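Long-range contacts in phosphate-binding protein (Unidentified prokaryotic organism, PDB 3W9V), which binds inorganic phosphate, as a secreted solute-binding protein of the PstS family: residues G59-L64 and G297-I302; Q85-A90 and V340-N345; I95-A100 and A129-P134; I135-R140 and G206-M211. The protein carries 1 engineered substitution. All coordinates share one frame; numbering follows the deposited sequence.

Interaction 1: G59-L64 and G297-I302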
loop_
_atom_site.group_PDB
_atom_site.type_symbol
_atom_site.label_atom_id
_atom_site.label_comp_id
_atom_site.label_asym_id
_atom_site.label_seq_id
_atom_site.Cartn_x
_atom_site.Cartn_y
_atom_site.Cartn_z
ATOM N N GLY A 59 5.381 5.246 -7.267
ATOM C CA GLY A 59 4.468 4.855 -6.213
ATOM C C GLY A 59 4.928 3.534 -5.610
ATOM O O GLY A 59 5.359 2.625 -6.336
ATOM N N SER A 60 4.868 3.431 -4.286
ATOM C CA SER A 60 5.257 2.200 -3.615
ATOM C C SER A 60 4.492 2.038 -2.317
ATOM O O SER A 60 4.389 2.990 -1.533
ATOM C CB SER A 60 6.751 2.196 -3.297
ATOM O OG SER A 60 7.110 0.960 -2.709
ATOM N N ASP A 61 3.968 0.835 -2.081
ATOM C CA ASP A 61 3.487 0.502 -0.745
ATOM C C ASP A 61 4.458 -0.446 -0.023
ATOM O O ASP A 61 4.099 -1.075 0.970
ATOM C CB ASP A 61 2.033 -0.021 -0.734
ATOM C CG ASP A 61 1.482 -0.270 -2.121
ATOM O OD1 ASP A 61 1.827 -1.332 -2.682
ATOM O OD2 ASP A 61 0.723 0.573 -2.656
ATOM N N SER A 62 5.679 -0.536 -0.551
ATOM C CA SER A 62 6.811 -1.155 0.137
ATOM C C SER A 62 7.786 -0.067 0.568
ATOM O O SER A 62 8.214 0.750 -0.252
ATOM C CB SER A 62 7.527 -2.142 -0.789
ATOM O OG SER A 62 8.776 -2.543 -0.244
ATOM N N LYS A 63 8.130 -0.037 1.852
ATOM C CA LYS A 63 9.071 0.962 2.336
ATOM C C LYS A 63 10.461 0.770 1.749
ATOM O O LYS A 63 10.905 -0.352 1.482
ATOM C CB LYS A 63 9.155 0.949 3.858
ATOM C CG LYS A 63 7.993 1.652 4.509
ATOM C CD LYS A 63 8.205 1.857 5.990
ATOM C CE LYS A 63 9.342 2.806 6.283
ATOM N NZ LYS A 63 9.276 3.316 7.682
ATOM N N LEU A 64 11.163 1.876 1.553
ATOM C CA LEU A 64 12.561 1.799 1.170
ATOM C C LEU A 64 13.360 1.145 2.293
ATOM O O LEU A 64 13.186 1.483 3.466
ATOM C CB LEU A 64 13.098 3.198 0.872
ATOM C CG LEU A 64 12.561 3.789 -0.435
ATOM C CD1 LEU A 64 12.717 5.300 -0.452
ATOM C CD2 LEU A 64 13.280 3.165 -1.621
ATOM N N GLY A 297 -2.745 0.384 6.313
ATOM C CA GLY A 297 -1.404 0.905 6.146
ATOM C C GLY A 297 -1.378 2.066 5.176
ATOM O O GLY A 297 -2.425 2.598 4.797
ATOM N N PHE A 298 -0.174 2.467 4.784
ATOM C CA PHE A 298 0.006 3.574 3.857
ATOM C C PHE A 298 0.596 3.118 2.535
ATOM O O PHE A 298 1.383 2.170 2.481
ATOM C CB PHE A 298 0.905 4.645 4.473
ATOM C CG PHE A 298 0.284 5.345 5.643
ATOM C CD1 PHE A 298 -0.511 6.461 5.453
ATOM C CD2 PHE A 298 0.470 4.875 6.929
ATOM C CE1 PHE A 298 -1.099 7.105 6.522
ATOM C CE2 PHE A 298 -0.115 5.519 8.009
ATOM C CZ PHE A 298 -0.898 6.635 7.805
ATOM N N THR A 299 0.195 3.798 1.469
ATOM C CA THR A 299 0.899 3.708 0.201
ATOM C C THR A 299 1.555 5.060 -0.046
ATOM O O THR A 299 1.006 6.093 0.359
ATOM C CB THR A 299 -0.010 3.257 -0.957
ATOM O OG1 THR A 299 0.775 3.114 -2.147
ATOM C CG2 THR A 299 -1.118 4.244 -1.209
ATOM N N ASN A 300 2.714 5.043 -0.704
ATOM C CA ASN A 300 3.661 6.148 -0.630
ATOM C C ASN A 300 4.123 6.647 -1.985
ATOM O O ASN A 300 3.955 5.965 -3.006
ATOM C CB ASN A 300 4.874 5.710 0.197
ATOM C CG ASN A 300 4.463 4.994 1.453
ATOM O OD1 ASN A 300 3.623 5.488 2.205
ATOM N ND2 ASN A 300 5.001 3.794 1.660
ATOM N N LEU A 301 4.716 7.840 -1.970
ATOM C CA LEU A 301 5.358 8.427 -3.142
ATOM C C LEU A 301 6.849 8.533 -2.888
ATOM O O LEU A 301 7.283 8.825 -1.767
ATOM C CB LEU A 301 4.846 9.839 -3.394
ATOM C CG LEU A 301 3.343 10.053 -3.476
ATOM C CD1 LEU A 301 3.034 11.521 -3.728
ATOM C CD2 LEU A 301 2.755 9.182 -4.559
ATOM N N ILE A 302 7.626 8.325 -3.946
ATOM C CA ILE A 302 9.062 8.534 -3.908
ATOM C C ILE A 302 9.405 9.530 -5.010
ATOM O O ILE A 302 9.143 9.283 -6.187
ATOM C CB ILE A 302 9.839 7.211 -4.098
ATOM C CG1 ILE A 302 9.440 6.187 -3.023
ATOM C CG2 ILE A 302 11.343 7.480 -4.088
ATOM C CD1 ILE A 302 9.909 4.769 -3.327
#
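S60 and N300 form the hydrogen-bonded antiparallel pair that joins strand 57-60 to strand 296-304 beside the phosphate site. S60 N donates to N300 O at 3.0 Å, nearly straight at 168°, while N300 N returns a shorter, more bent bond to S60 O at 2.8 Å. One residue earlier, G59 and L301 are the non-hydrogen-bonded pair, and the CA of G59 lies 3.4 Å from N300 O in a CA-H...O contact. Beyond S60 the chain turns out of the strand, and serine suits this place: with OG anti to the backbone N (chi1 -177°), the hydroxyl sits beside its own carbonyl carbon and donates to S62 O at 2.7 Å, in the carbonyl plane and on a lone pair. D61 and T299 lie side by side, pointing the same way. T299 OG1 gives its hydrogen to D61 OD2 at 2.6 Å, on the anti side of the carboxylate and somewhat out of its plane, and this hydroxyl probably holds the carboxylate in place; the nearest atom of the D61 side chain is about 3 Å from the bound phosphate. The loop closes on an apolar touch, with L64 CG and I302 CD1 meeting tip to tip at 4.0 Å. Helix 32-41 packs on S60 and I302 through K36 and F39, and its S32 bonds to D61 N. L301 instead faces helix 310-323, and strand 83-92 continues the sheet beyond T299.

Interaction 2: Q85-A90 and V340-N345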
loop_
_atom_site.group_PDB
_atom_site.type_symbol
_atom_site.label_atom_id
_atom_site.label_comp_id
_atom_site.label_asym_id
_atom_site.label_seq_id
_atom_site.Cartn_x
_atom_site.Cartn_y
_atom_site.Cartn_z
ATOM N N GLN A 85 10.510 10.388 0.477
ATOM C CA GLN A 85 9.543 9.306 0.590
ATOM C C GLN A 85 8.442 9.825 1.498
ATOM O O GLN A 85 8.716 10.167 2.648
ATOM C CB GLN A 85 10.189 8.065 1.222
ATOM C CG GLN A 85 9.247 6.870 1.339
ATOM C CD GLN A 85 9.883 5.651 2.000
ATOM O OE1 GLN A 85 9.753 4.528 1.503
ATOM N NE2 GLN A 85 10.551 5.862 3.139
ATOM N N VAL A 86 7.209 9.899 0.997
ATOM C CA VAL A 86 6.096 10.403 1.797
ATOM C C VAL A 86 4.850 9.563 1.585
ATOM O O VAL A 86 4.634 9.025 0.498
ATOM C CB VAL A 86 5.748 11.882 1.455
ATOM C CG1 VAL A 86 6.805 12.827 1.991
ATOM C CG2 VAL A 86 5.534 12.075 -0.047
ATOM N N PRO A 87 3.988 9.486 2.610
ATOM C CA PRO A 87 2.719 8.800 2.377
ATOM C C PRO A 87 1.908 9.562 1.341
ATOM O O PRO A 87 1.979 10.796 1.270
ATOM C CB PRO A 87 2.027 8.878 3.739
ATOM C CG PRO A 87 2.585 10.112 4.360
ATOM C CD PRO A 87 4.022 10.154 3.923
ATOM N N SER A 88 1.142 8.817 0.554
ATOM C CA SER A 88 0.252 9.384 -0.435
ATOM C C SER A 88 -1.183 9.350 0.084
ATOM O O SER A 88 -1.855 10.386 0.175
ATOM C CB SER A 88 0.353 8.562 -1.718
ATOM O OG SER A 88 -0.546 9.077 -2.683
ATOM N N VAL A 89 -1.662 8.143 0.387
ATOM C CA VAL A 89 -2.979 7.931 0.979
ATOM C C VAL A 89 -2.876 6.754 1.943
ATOM O O VAL A 89 -1.894 6.007 1.925
ATOM C CB VAL A 89 -4.082 7.626 -0.085
ATOM C CG1 VAL A 89 -4.132 8.710 -1.155
ATOM C CG2 VAL A 89 -3.862 6.277 -0.728
ATOM N N ALA A 90 -3.891 6.596 2.787
ATOM C CA ALA A 90 -3.996 5.411 3.619
ATOM C C ALA A 90 -4.979 4.437 2.995
ATOM O O ALA A 90 -5.816 4.814 2.160
ATOM C CB ALA A 90 -4.402 5.774 5.034
ATOM N N VAL A 340 -8.254 6.366 1.971
ATOM C CA VAL A 340 -8.424 7.331 3.051
ATOM C C VAL A 340 -7.458 8.490 2.849
ATOM O O VAL A 340 -6.249 8.280 2.767
ATOM C CB VAL A 340 -8.150 6.677 4.423
ATOM C CG1 VAL A 340 -8.147 7.725 5.534
ATOM C CG2 VAL A 340 -9.176 5.591 4.710
ATOM N N PRO A 341 -7.985 9.719 2.757
ATOM C CA PRO A 341 -7.080 10.867 2.660
ATOM C C PRO A 341 -6.154 10.974 3.871
ATOM O O PRO A 341 -6.484 10.492 4.964
ATOM C CB PRO A 341 -8.037 12.063 2.613
ATOM C CG PRO A 341 -9.292 11.503 2.031
ATOM C CD PRO A 341 -9.395 10.117 2.612
ATOM N N LEU A 342 -4.994 11.586 3.685
ATOM C CA LEU A 342 -4.142 11.866 4.831
ATOM C C LEU A 342 -4.816 12.903 5.720
ATOM O O LEU A 342 -5.461 13.830 5.228
ATOM C CB LEU A 342 -2.780 12.391 4.401
ATOM C CG LEU A 342 -1.967 11.465 3.508
ATOM C CD1 LEU A 342 -0.593 12.066 3.311
ATOM C CD2 LEU A 342 -1.871 10.056 4.084
ATOM N N PRO A 343 -4.675 12.753 7.039
ATOM C CA PRO A 343 -5.180 13.781 7.955
ATOM C C PRO A 343 -4.523 15.138 7.703
ATOM O O PRO A 343 -3.410 15.222 7.164
ATOM C CB PRO A 343 -4.782 13.249 9.329
ATOM C CG PRO A 343 -4.642 11.775 9.146
ATOM C CD PRO A 343 -4.113 11.597 7.754
ATOM N N SER A 344 -5.215 16.195 8.114
ATOM C CA SER A 344 -4.739 17.555 7.890
ATOM C C SER A 344 -3.358 17.845 8.469
ATOM O O SER A 344 -2.571 18.562 7.855
ATOM C CB SER A 344 -5.749 18.573 8.415
ATOM O OG SER A 344 -5.874 18.466 9.816
ATOM N N ASN A 345 -3.062 17.297 9.644
ATOM C CA ASN A 345 -1.748 17.524 10.235
ATOM C C ASN A 345 -0.629 16.876 9.421
ATOM O O ASN A 345 0.465 17.423 9.325
ATOM C CB ASN A 345 -1.695 17.119 11.717
ATOM C CG ASN A 345 -1.938 15.636 11.948
ATOM O OD1 ASN A 345 -2.570 14.955 11.147
ATOM N ND2 ASN A 345 -1.462 15.139 13.084
#
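L342 lays its isobutyl group along the backbone of strand 83-92 where P87, S88 and V89 pass. Its CG stands anti to its own carbonyl carbon (chi1 -59°), carrying the two methyls to the strand. There the branch point, L342 CG, sits 3.5 Å from S88 O; one methyl, CD1, is 3.5 Å from P87 O, and the other, CD2, is 3.9 Å from V89 CA. The P87 ring, which has an alternate position, crosses the leucine at about a right angle. Farther along the strand A90 and V340 form a single antiparallel hydrogen-bonded bridge. A90 N donates to V340 O in the carbonyl plane, at 2.9 Å, and V340 N answers to A90 O from above that carbonyl's plane, also at 2.9 Å. Alanine is small enough for its CB to meet V340 CB directly, at 3.9 Å. S88 and V89 face T299 as a classic beta bulge. With an alanine at L342, the carbonyls of P87 and S88 and the CA of V89 would probably lose the hydrocarbon that covers them. Two backbone bonds thus fix the register at A90, while the leucine adds apolar contact along P87-V89 and P87 O bonds to Y324 OH.

Interaction 3: I95-A100 and A129-P134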
loop_
_atom_site.group_PDB
_atom_site.type_symbol
_atom_site.label_atom_id
_atom_site.label_comp_id
_atom_site.label_asym_id
_atom_site.label_seq_id
_atom_site.Cartn_x
_atom_site.Cartn_y
_atom_site.Cartn_z
ATOM N N ILE A 95 -10.159 -8.502 1.774
ATOM C CA ILE A 95 -10.078 -9.949 1.622
ATOM C C ILE A 95 -11.257 -10.431 0.761
ATOM O O ILE A 95 -12.251 -10.953 1.273
ATOM C CB ILE A 95 -10.083 -10.658 3.003
ATOM C CG1 ILE A 95 -9.027 -10.055 3.941
ATOM C CG2 ILE A 95 -9.878 -12.154 2.850
ATOM C CD1 ILE A 95 -7.582 -10.300 3.534
ATOM N N PRO A 96 -11.168 -10.226 -0.560
ATOM C CA PRO A 96 -12.223 -10.705 -1.456
ATOM C C PRO A 96 -12.089 -12.208 -1.667
ATOM O O PRO A 96 -10.991 -12.768 -1.556
ATOM C CB PRO A 96 -11.938 -9.951 -2.758
ATOM C CG PRO A 96 -10.456 -9.757 -2.742
ATOM C CD PRO A 96 -10.093 -9.531 -1.292
ATOM N N PHE A 97 -13.207 -12.855 -1.977
ATOM C CA PHE A 97 -13.224 -14.298 -2.140
ATOM C C PHE A 97 -14.351 -14.697 -3.082
ATOM O O PHE A 97 -15.324 -13.954 -3.263
ATOM C CB PHE A 97 -13.407 -14.994 -0.781
ATOM C CG PHE A 97 -14.706 -14.659 -0.112
ATOM C CD1 PHE A 97 -15.839 -15.421 -0.351
ATOM C CD2 PHE A 97 -14.804 -13.568 0.736
ATOM C CE1 PHE A 97 -17.045 -15.096 0.236
ATOM C CE2 PHE A 97 -16.015 -13.242 1.333
ATOM C CZ PHE A 97 -17.133 -14.011 1.076
ATOM N N ARG A 98 -14.218 -15.881 -3.671
ATOM C CA ARG A 98 -15.258 -16.431 -4.532
ATOM C C ARG A 98 -15.824 -17.712 -3.933
ATOM O O ARG A 98 -15.262 -18.790 -4.105
ATOM C CB ARG A 98 -14.723 -16.696 -5.938
ATOM C CG ARG A 98 -15.784 -17.247 -6.874
ATOM C CD ARG A 98 -15.278 -17.420 -8.293
ATOM N NE ARG A 98 -16.262 -18.134 -9.107
ATOM C CZ ARG A 98 -16.064 -19.331 -9.651
ATOM N NH1 ARG A 98 -14.906 -19.955 -9.500
ATOM N NH2 ARG A 98 -17.027 -19.900 -10.363
ATOM N N LYS A 99 -16.932 -17.582 -3.214
ATOM C CA LYS A 99 -17.567 -18.725 -2.564
ATOM C C LYS A 99 -19.009 -18.357 -2.266
ATOM O O LYS A 99 -19.277 -17.482 -1.441
ATOM C CB LYS A 99 -16.832 -19.102 -1.272
ATOM C CG LYS A 99 -17.323 -20.394 -0.612
ATOM C CD LYS A 99 -17.067 -21.625 -1.472
ATOM C CE LYS A 99 -17.564 -22.888 -0.775
ATOM N NZ LYS A 99 -17.428 -24.093 -1.640
ATOM N N ALA A 100 -19.939 -19.021 -2.948
ATOM C CA ALA A 100 -21.353 -18.689 -2.830
ATOM C C ALA A 100 -21.903 -19.013 -1.448
ATOM O O ALA A 100 -21.447 -19.945 -0.789
ATOM C CB ALA A 100 -22.160 -19.407 -3.909
ATOM N N ALA A 129 -20.163 -18.820 8.494
ATOM C CA ALA A 129 -20.135 -18.490 7.067
ATOM C C ALA A 129 -21.068 -19.353 6.220
ATOM O O ALA A 129 -21.371 -19.003 5.079
ATOM C CB ALA A 129 -18.709 -18.550 6.527
ATOM N N GLY A 130 -21.514 -20.478 6.771
ATOM C CA GLY A 130 -22.434 -21.351 6.060
ATOM C C GLY A 130 -21.872 -21.867 4.750
ATOM O O GLY A 130 -22.607 -22.075 3.782
ATOM N N ARG A 131 -20.560 -22.073 4.723
ATOM C CA ARG A 131 -19.869 -22.526 3.521
ATOM C C ARG A 131 -19.007 -23.740 3.829
ATOM O O ARG A 131 -18.482 -23.869 4.933
ATOM C CB ARG A 131 -18.996 -21.402 2.955
ATOM C CG ARG A 131 -19.777 -20.251 2.331
ATOM C CD ARG A 131 -18.939 -18.974 2.303
ATOM N NE ARG A 131 -19.465 -17.962 1.386
ATOM C CZ ARG A 131 -20.467 -17.134 1.667
ATOM N NH1 ARG A 131 -20.858 -16.241 0.768
ATOM N NH2 ARG A 131 -21.084 -17.197 2.841
ATOM N N SER A 132 -18.863 -24.624 2.850
ATOM C CA SER A 132 -18.000 -25.791 3.002
ATOM C C SER A 132 -17.302 -26.107 1.685
ATOM O O SER A 132 -17.791 -25.751 0.615
ATOM C CB SER A 132 -18.797 -27.002 3.496
ATOM O OG SER A 132 -19.788 -27.379 2.558
ATOM N N GLY A 133 -16.156 -26.774 1.769
ATOM C CA GLY A 133 -15.370 -27.080 0.590
ATOM C C GLY A 133 -14.012 -26.408 0.648
ATOM O O GLY A 133 -13.785 -25.529 1.482
ATOM N N PRO A 134 -13.098 -26.810 -0.243
ATOM C CA PRO A 134 -11.713 -26.331 -0.177
ATOM C C PRO A 134 -11.547 -24.821 -0.351
ATOM O O PRO A 134 -12.249 -24.181 -1.133
ATOM C CB PRO A 134 -11.028 -27.072 -1.330
ATOM C CG PRO A 134 -12.139 -27.469 -2.251
ATOM C CD PRO A 134 -13.305 -27.753 -1.355
HETATM O O HOH W 1 -14.827 -24.588 -2.204
HETATM O O HOH W 2 -22.682 -22.120 0.647
#
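R131 leaves its backbone with CG opposite its own carbonyl carbon (chi1 -71°) and runs extended from CG to NE, while K99 sends CG opposite its backbone N and then bends at chi2 (65°), and these turns let the two chains slide past each other in opposite directions. Their hydrocarbon parts touch where K99 CG meets R131 CD at 3.6 Å. At its end R131 grips one backbone oxygen side-on: NE reaches K99 O at 2.9 Å and NH1 reaches the same K99 O at 3.0 Å, both close to the guanidinium plane. A100 O lies over one face of that plane and F97 CZ over the opposite one, with the phenyl ring turned 87° to the guanidinium. NH2 bonds to A129 O, and N103 O is a further acceptor for it. In return K99 NZ donates to S132 O at 2.8 Å and passes a hydrogen to a water that bonds to P134 O. Glycine is needed at G133, whose backbone angles would jam a side chain against the preceding carbonyl and crowd K99 NZ. A leucine at R131 would probably leave K99 O and A129 O without these donors and set the two loops less firmly against each other. Here two cationic side chains direct hydrogens to backbone carbonyls, in one case through a water, tying together loops that form no regular strand pairing.

Interaction 4: I135-R140 and G206-M211. Engineered in segment 206-211: M211 (natural residue Ile). With PO4 (phosphate ion), chain C.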
loop_
_atom_site.group_PDB
_atom_site.type_symbol
_atom_site.label_atom_id
_atom_site.label_comp_id
_atom_site.label_asym_id
_atom_site.label_seq_id
_atom_site.Cartn_x
_atom_site.Cartn_y
_atom_site.Cartn_z
ATOM N N ILE A 135 -10.601 -24.272 0.405
ATOM C CA ILE A 135 -10.154 -22.900 0.240
ATOM C C ILE A 135 -8.886 -22.923 -0.601
ATOM O O ILE A 135 -7.994 -23.742 -0.361
ATOM C CB ILE A 135 -9.816 -22.267 1.597
ATOM C CG1 ILE A 135 -11.030 -22.294 2.525
ATOM C CG2 ILE A 135 -9.309 -20.839 1.417
ATOM C CD1 ILE A 135 -10.705 -21.867 3.944
ATOM N N GLN A 136 -8.804 -22.038 -1.587
ATOM C CA GLN A 136 -7.598 -21.920 -2.398
ATOM C C GLN A 136 -7.073 -20.491 -2.335
ATOM O O GLN A 136 -7.755 -19.555 -2.737
ATOM C CB GLN A 136 -7.875 -22.334 -3.844
ATOM C CG GLN A 136 -6.640 -22.372 -4.728
ATOM C CD GLN A 136 -6.934 -22.873 -6.132
ATOM O OE1 GLN A 136 -7.956 -22.533 -6.729
ATOM N NE2 GLN A 136 -6.031 -23.689 -6.668
ATOM N N VAL A 137 -5.862 -20.327 -1.819
ATOM C CA VAL A 137 -5.273 -19.003 -1.669
ATOM C C VAL A 137 -4.644 -18.524 -2.974
ATOM O O VAL A 137 -3.905 -19.265 -3.628
ATOM C CB VAL A 137 -4.220 -18.998 -0.532
ATOM C CG1 VAL A 137 -3.403 -17.719 -0.550
ATOM C CG2 VAL A 137 -4.903 -19.185 0.818
ATOM N N VAL A 138 -4.957 -17.288 -3.356
ATOM C CA VAL A 138 -4.289 -16.618 -4.461
ATOM C C VAL A 138 -3.395 -15.545 -3.858
ATOM O O VAL A 138 -3.808 -14.831 -2.942
ATOM C CB VAL A 138 -5.298 -15.971 -5.431
ATOM C CG1 VAL A 138 -4.581 -15.420 -6.655
ATOM C CG2 VAL A 138 -6.363 -16.980 -5.842
ATOM N N TYR A 139 -2.167 -15.437 -4.349
ATOM C CA TYR A 139 -1.226 -14.471 -3.803
ATOM C C TYR A 139 -0.431 -13.810 -4.930
ATOM O O TYR A 139 -0.455 -14.265 -6.082
ATOM C CB TYR A 139 -0.287 -15.138 -2.776
ATOM C CG TYR A 139 0.584 -16.218 -3.375
ATOM C CD1 TYR A 139 1.861 -15.926 -3.829
ATOM C CD2 TYR A 139 0.122 -17.528 -3.505
ATOM C CE1 TYR A 139 2.661 -16.899 -4.396
ATOM C CE2 TYR A 139 0.920 -18.513 -4.081
ATOM C CZ TYR A 139 2.190 -18.185 -4.526
ATOM O OH TYR A 139 3.016 -19.133 -5.103
ATOM N N ARG A 140 0.271 -12.733 -4.599
ATOM C CA ARG A 140 1.075 -12.024 -5.591
ATOM C C ARG A 140 2.407 -12.728 -5.818
ATOM O O ARG A 140 3.159 -12.973 -4.874
ATOM C CB ARG A 140 1.310 -10.580 -5.155
ATOM C CG ARG A 140 0.050 -9.736 -5.215
ATOM C CD ARG A 140 -0.287 -9.295 -6.643
ATOM N NE ARG A 140 0.700 -8.336 -7.121
ATOM C CZ ARG A 140 0.722 -7.048 -6.791
ATOM N NH1 ARG A 140 -0.222 -6.509 -6.026
ATOM N NH2 ARG A 140 1.707 -6.293 -7.250
ATOM N N GLY A 206 -13.967 -21.190 -4.422
ATOM C CA GLY A 206 -13.220 -21.405 -3.200
ATOM C C GLY A 206 -12.038 -20.482 -3.004
ATOM O O GLY A 206 -11.444 -20.476 -1.928
ATOM N N ARG A 207 -11.700 -19.701 -4.026
ATOM C CA ARG A 207 -10.525 -18.841 -3.945
ATOM C C ARG A 207 -10.712 -17.648 -3.015
ATOM O O ARG A 207 -11.819 -17.124 -2.860
ATOM C CB ARG A 207 -10.073 -18.388 -5.338
ATOM C CG ARG A 207 -9.382 -19.500 -6.101
ATOM C CD ARG A 207 -9.029 -19.120 -7.526
ATOM N NE ARG A 207 -8.278 -20.204 -8.155
ATOM C CZ ARG A 207 -7.744 -20.157 -9.370
ATOM N NH1 ARG A 207 -7.869 -19.070 -10.114
ATOM N NH2 ARG A 207 -7.073 -21.205 -9.835
ATOM N N ILE A 208 -9.604 -17.230 -2.411
ATOM C CA ILE A 208 -9.569 -16.101 -1.493
ATOM C C ILE A 208 -8.214 -15.411 -1.654
ATOM O O ILE A 208 -7.228 -16.054 -2.020
ATOM C CB ILE A 208 -9.796 -16.567 -0.025
ATOM C CG1 ILE A 208 -9.968 -15.377 0.921
ATOM C CG2 ILE A 208 -8.665 -17.475 0.448
ATOM C CD1 ILE A 208 -10.596 -15.758 2.250
ATOM N N THR A 209 -8.165 -14.107 -1.405
ATOM C CA THR A 209 -6.914 -13.368 -1.519
ATOM C C THR A 209 -6.919 -12.122 -0.634
ATOM O O THR A 209 -7.877 -11.869 0.104
ATOM C CB THR A 209 -6.620 -12.995 -2.995
ATOM O OG1 THR A 209 -5.260 -12.572 -3.137
ATOM C CG2 THR A 209 -7.542 -11.884 -3.480
ATOM N N TYR A 210 -5.822 -11.368 -0.703
ATOM C CA TYR A 210 -5.675 -10.067 -0.058
ATOM C C TYR A 210 -5.525 -9.040 -1.188
ATOM O O TYR A 210 -4.943 -9.347 -2.236
ATOM C CB TYR A 210 -4.464 -10.070 0.896
ATOM C CG TYR A 210 -3.162 -10.444 0.224
ATOM C CD1 TYR A 210 -2.293 -9.463 -0.238
ATOM C CD2 TYR A 210 -2.803 -11.778 0.041
ATOM C CE1 TYR A 210 -1.100 -9.795 -0.865
ATOM C CE2 TYR A 210 -1.615 -12.122 -0.588
ATOM C CZ TYR A 210 -0.764 -11.129 -1.035
ATOM O OH TYR A 210 0.409 -11.490 -1.665
ATOM N N MET A 211 -6.051 -7.830 -1.005
ATOM C CA MET A 211 -6.214 -6.957 -2.161
ATOM C C MET A 211 -6.431 -5.486 -1.833
ATOM O O MET A 211 -7.114 -5.140 -0.868
ATOM C CB MET A 211 -7.408 -7.464 -2.983
ATOM C CG MET A 211 -7.682 -6.728 -4.292
ATOM S SD MET A 211 -6.299 -6.740 -5.455
ATOM C CE MET A 211 -5.965 -8.490 -5.563
HETATM P P PO4 C . 1.659 -3.351 -5.298
HETATM O O1 PO4 C . 1.399 -3.583 -6.777
HETATM O O2 PO4 C . 1.086 -4.486 -4.459
HETATM O O3 PO4 C . 3.151 -3.197 -5.026
HETATM O O4 PO4 C . 0.942 -2.058 -4.931
HETATM O O HOH W 3 -6.572 -24.162 -9.646
#
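Q136 and R207 pair across parallel strands 136-140 and 207-208. In the backbone ladder Q136 N donates to G206 O, I208 N to Q136 O, and V138 N to I208 O at 2.9 Å; G206 O also accepts from W123 NE1. G206 must be glycine, since its backbone angles would press a side chain onto the carbonyl before it. The side chains of Q136 and R207 run side by side, both extended, which brings the amide oxygen to the edge of the guanidinium, in its plane: R207 NE meets Q136 OE1 at 2.7 Å, essentially straight at 179°, though it comes in from above the amide plane. One water takes hydrogens from both Q136 NE2 and R207 NH2, while G184 O and A197 O satisfy Q136 NE2 and R207 NH1. Further along, T209 OG1 donates to V138 O at 2.7 Å, from above the carbonyl plane. Y210 OH accepts from R140 N at 3.2 Å and is also bonded to T147 OG1. R140, bent at chi2 and chi3, turns its guanidinium to the phosphate: NH1 reaches phosphate O2 at 2.9 Å and NH2 reaches O1 at 2.8 Å, while E142 forms a salt bridge with NH2 and probably tempers its charge. S32, T8, T146 and S144 also hold the ion, with the backbone N of G145 and L9. On the apolar side I135 CG2 touches I208 CG2 at 3.6 Å. Helix 109-117 covers I135, V137 and I208, helix 190-199 lies against R140 and T209, and strand 186-188 flanks strand 136-140 on its other side.

In the fold
Interactions 1 and 2, centres 11 Å apart, reach one mixed sheet through neighbouring strands 296-304 and 83-92, and T299 O and S88 N, 2.7 Å apart, probably bond between them. Interactions 3 and 4, centres 11 Å apart, meet where R98 probably bonds to G206 and R207, R98 O lying 2.7 Å from G206 N. The two pairs do not touch: interactions 1 and 4 have centres about 23 Å apart and nearest atoms about 6 Å apart. The phosphate bridges them, beside D61 of interaction 1 and bonded by R140 of interaction 4, as expected of a two-lobed binding protein with its ligand in the cleft. Interactions 2 and 3 lie farther out, centres 34 Å apart.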